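Putative triphosphoribosyl-dephospho-coA synthase (Archaeoglobus fulgidus DSM 4304, PDB 3H9P) is of unknown function but probably binds ATP and may act as a triphosphoribosyl-dephospho-CoA synthase. Local coordinates at residues 64-72 and 79-87. Sequence-based numbering, arbitrary orientation.
Sequences LVPLISSWD and IAEAARNRL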
loop_
_atom_site.group_PDB
_atom_site.type_symbol
_atom_site.label_atom_id
_atom_site.label_comp_id
_atom_site.label_asym_id
_atom_site.label_seq_id
_atom_site.Cartn_x
_atom_site.Cartn_y
_atom_site.Cartn_z
ATOM N N LEU A 64 -17.579 -4.600 9.759
ATOM C CA LEU A 64 -18.895 -4.787 10.412
ATOM C C LEU A 64 -19.819 -3.609 10.353
ATOM O O LEU A 64 -21.001 -3.780 10.193
ATOM C CB LEU A 64 -18.730 -5.198 11.871
ATOM C CG LEU A 64 -18.211 -6.627 12.082
ATOM C CD1 LEU A 64 -17.651 -6.677 13.519
ATOM C CD2 LEU A 64 -19.298 -7.692 11.873
ATOM N N VAL A 65 -19.281 -2.400 10.468
ATOM C CA VAL A 65 -20.133 -1.241 10.482
ATOM C C VAL A 65 -21.025 -1.130 9.226
ATOM O O VAL A 65 -22.218 -0.826 9.339
ATOM C CB VAL A 65 -19.286 0.037 10.836
ATOM C CG1 VAL A 65 -20.026 1.282 10.570
ATOM C CG2 VAL A 65 -18.841 -0.048 12.295
ATOM N N PRO A 66 -20.475 -1.372 8.023
ATOM C CA PRO A 66 -21.398 -1.294 6.870
ATOM C C PRO A 66 -22.499 -2.359 6.870
ATOM O O PRO A 66 -23.603 -2.067 6.398
ATOM C CB PRO A 66 -20.483 -1.514 5.665
ATOM C CG PRO A 66 -19.183 -1.088 6.111
ATOM C CD PRO A 66 -19.086 -1.500 7.565
ATOM N N LEU A 67 -22.197 -3.565 7.379
ATOM C CA LEU A 67 -23.220 -4.597 7.498
ATOM C C LEU A 67 -24.234 -4.235 8.563
ATOM O O LEU A 67 -25.410 -4.433 8.362
ATOM C CB LEU A 67 -22.620 -5.976 7.809
ATOM C CG LEU A 67 -21.516 -6.445 6.851
ATOM C CD1 LEU A 67 -20.760 -7.641 7.441
ATOM C CD2 LEU A 67 -22.000 -6.648 5.428
ATOM N N ILE A 68 -23.766 -3.685 9.690
ATOM C CA ILE A 68 -24.674 -3.278 10.733
ATOM C C ILE A 68 -25.586 -2.115 10.297
ATOM O O ILE A 68 -26.726 -2.007 10.729
ATOM C CB ILE A 68 -23.945 -3.007 12.045
ATOM C CG1 ILE A 68 -23.316 -4.351 12.521
ATOM C CG2 ILE A 68 -24.958 -2.432 13.104
ATOM C CD1 ILE A 68 -22.230 -4.278 13.606
ATOM N N SER A 69 -25.091 -1.271 9.408
ATOM C CA SER A 69 -25.874 -0.132 8.940
ATOM C C SER A 69 -27.042 -0.614 8.121
ATOM O O SER A 69 -28.014 0.109 7.955
ATOM C CB SER A 69 -25.021 0.837 8.116
ATOM O OG SER A 69 -24.868 0.350 6.796
ATOM N N SER A 70 -26.940 -1.856 7.640
ATOM C CA SER A 70 -28.011 -2.503 6.859
ATOM C C SER A 70 -28.629 -3.709 7.589
ATOM O O SER A 70 -29.151 -4.630 6.945
ATOM C CB SER A 70 -27.444 -2.973 5.520
ATOM O OG SER A 70 -26.722 -1.929 4.888
ATOM N N TRP A 71 -28.564 -3.701 8.914
ATOM C CA TRP A 71 -29.052 -4.792 9.782
ATOM C C TRP A 71 -30.453 -5.337 9.500
ATOM O O TRP A 71 -30.731 -6.486 9.828
ATOM C CB TRP A 71 -29.006 -4.373 11.233
ATOM C CG TRP A 71 -29.906 -3.246 11.558
ATOM C CD1 TRP A 71 -29.626 -1.896 11.447
ATOM C CD2 TRP A 71 -31.237 -3.345 12.078
ATOM N NE1 TRP A 71 -30.727 -1.158 11.868
ATOM C CE2 TRP A 71 -31.720 -2.027 12.255
ATOM C CE3 TRP A 71 -32.070 -4.424 12.405
ATOM C CZ2 TRP A 71 -33.008 -1.764 12.732
ATOM C CZ3 TRP A 71 -33.328 -4.172 12.883
ATOM C CH2 TRP A 71 -33.801 -2.845 13.038
ATOM N N ASP A 72 -31.310 -4.517 8.891
ATOM C CA ASP A 72 -32.709 -4.848 8.706
ATOM C C ASP A 72 -33.053 -5.161 7.249
ATOM O O ASP A 72 -34.218 -5.313 6.907
ATOM C CB ASP A 72 -33.589 -3.685 9.219
ATOM C CG ASP A 72 -33.292 -2.353 8.510
ATOM O OD1 ASP A 72 -32.246 -2.184 7.820
ATOM O OD2 ASP A 72 -34.100 -1.442 8.701
ATOM N N ILE A 79 -28.191 -8.336 3.335
ATOM C CA ILE A 79 -27.465 -7.363 4.154
ATOM C C ILE A 79 -26.273 -6.883 3.362
ATOM O O ILE A 79 -26.011 -5.680 3.236
ATOM C CB ILE A 79 -26.945 -7.982 5.464
ATOM C CG1 ILE A 79 -28.071 -8.653 6.274
ATOM C CG2 ILE A 79 -26.147 -6.934 6.309
ATOM C CD1 ILE A 79 -29.139 -7.761 6.696
ATOM N N ALA A 80 -25.567 -7.850 2.781
ATOM C CA ALA A 80 -24.337 -7.584 2.050
ATOM C C ALA A 80 -24.586 -6.612 0.886
ATOM O O ALA A 80 -23.842 -5.631 0.744
ATOM C CB ALA A 80 -23.713 -8.917 1.548
ATOM N N GLU A 81 -25.634 -6.889 0.079
ATOM C CA GLU A 81 -26.069 -6.023 -1.031
ATOM C C GLU A 81 -26.450 -4.609 -0.593
ATOM O O GLU A 81 -26.089 -3.642 -1.246
ATOM C CB GLU A 81 -27.248 -6.648 -1.844
ATOM C CG GLU A 81 -27.662 -5.805 -3.076
ATOM C CD GLU A 81 -28.830 -6.355 -3.947
ATOM O OE1 GLU A 81 -29.569 -7.299 -3.537
ATOM O OE2 GLU A 81 -29.013 -5.816 -5.074
ATOM N N ALA A 82 -27.204 -4.499 0.498
ATOM C CA ALA A 82 -27.654 -3.199 0.989
ATOM C C ALA A 82 -26.476 -2.432 1.553
ATOM O O ALA A 82 -26.417 -1.210 1.440
ATOM C CB ALA A 82 -28.735 -3.392 2.064
ATOM N N ALA A 83 -25.546 -3.159 2.180
ATOM C CA ALA A 83 -24.303 -2.550 2.719
ATOM C C ALA A 83 -23.428 -2.015 1.576
ATOM O O ALA A 83 -22.920 -0.912 1.633
ATOM C CB ALA A 83 -23.524 -3.560 3.587
ATOM N N ARG A 84 -23.285 -2.792 0.512
ATOM C CA ARG A 84 -22.572 -2.289 -0.670
ATOM C C ARG A 84 -23.255 -1.027 -1.221
ATOM O O ARG A 84 -22.582 -0.055 -1.567
ATOM C CB ARG A 84 -22.515 -3.350 -1.749
ATOM C CG ARG A 84 -21.907 -2.876 -3.028
ATOM C CD ARG A 84 -21.880 -4.011 -3.983
ATOM N NE ARG A 84 -20.699 -4.021 -4.817
ATOM C CZ ARG A 84 -20.559 -4.819 -5.881
ATOM N NH1 ARG A 84 -21.539 -5.666 -6.230
ATOM N NH2 ARG A 84 -19.442 -4.767 -6.607
ATOM N N ASN A 85 -24.579 -1.064 -1.314
ATOM C CA ASN A 85 -25.355 0.085 -1.766
ATOM C C ASN A 85 -25.194 1.317 -0.853
ATOM O O ASN A 85 -24.949 2.420 -1.327
ATOM C CB ASN A 85 -26.823 -0.310 -1.917
ATOM C CG ASN A 85 -27.066 -1.227 -3.138
ATOM O OD1 ASN A 85 -26.304 -1.206 -4.116
ATOM N ND2 ASN A 85 -28.137 -2.019 -3.090
ATOM N N ARG A 86 -25.283 1.122 0.459
ATOM C CA ARG A 86 -24.982 2.205 1.365
ATOM C C ARG A 86 -23.543 2.705 1.226
ATOM O O ARG A 86 -23.285 3.892 1.345
ATOM C CB ARG A 86 -25.303 1.842 2.820
ATOM C CG ARG A 86 -26.775 1.871 3.116
ATOM C CD ARG A 86 -27.095 1.719 4.642
ATOM N NE ARG A 86 -28.514 2.022 4.831
ATOM C CZ ARG A 86 -29.490 1.116 4.733
ATOM N NH1 ARG A 86 -29.208 -0.170 4.500
ATOM N NH2 ARG A 86 -30.752 1.499 4.869
ATOM N N LEU A 87 -22.605 1.805 0.961
ATOM C CA LEU A 87 -21.189 2.207 0.790
ATOM C C LEU A 87 -20.990 3.126 -0.413
ATOM O O LEU A 87 -20.216 4.101 -0.355
ATOM C CB LEU A 87 -20.290 0.962 0.671
ATOM C CG LEU A 87 -19.975 0.290 2.001
ATOM C CD1 LEU A 87 -19.522 -1.169 1.774
ATOM C CD2 LEU A 87 -18.937 1.069 2.814
#
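Ala83 sets its methyl group directly against the backbone of Pro66, with CB 3.2 Å from Pro66 O, and at this point the CA atoms of the two residues are 5.2 Å apart. The small side chain brings helix 58-68 close to helix 76-88, their local axes 8.5 Å apart and nearly perpendicular at 106°. Apolar groups close in around the methyl. The Pro66 ring lies obliquely across the isobutyl group of Leu87, Pro66 CG meeting Leu87 CD2 at 3.9 Å, while Leu67 turns its CD2 back to the same methyl and rests its CB on Ile79 CG2. Ile79 CD1 lies against the carbonyl oxygens of Ser70 and Trp71.

Arg86 covers the polar flank. Extended from CG to NE, it runs alongside Ser69, CD passing 3.4 Å from Ser69 OG, and one face of its guanidinium lies over Ser69 O, which is offset toward the edge of the group. At that edge, Arg86 NH1 gives Ser70 OG a weak hydrogen bond of 3.1 Å, bent to 147°. Ser69 OG, placed between its own N and carbonyl carbon (chi1 80°), turns back to Pro66 O and donates a 2.8 Å bond; Ser70 OG adds a long, weak one. Arg34 bonds to Ser69 O and approaches Arg86, a like-charge closeness probably offset by Asp72, its salt-bridge partner.

Ser70 N bonds to Leu67 O rather than Pro66 O, and the two serine hydroxyls supply donors to Pro66 O instead. Apolar packing holds the corner between these consecutive helices, while hydrogen bonds from Arg86 and the serines line one side.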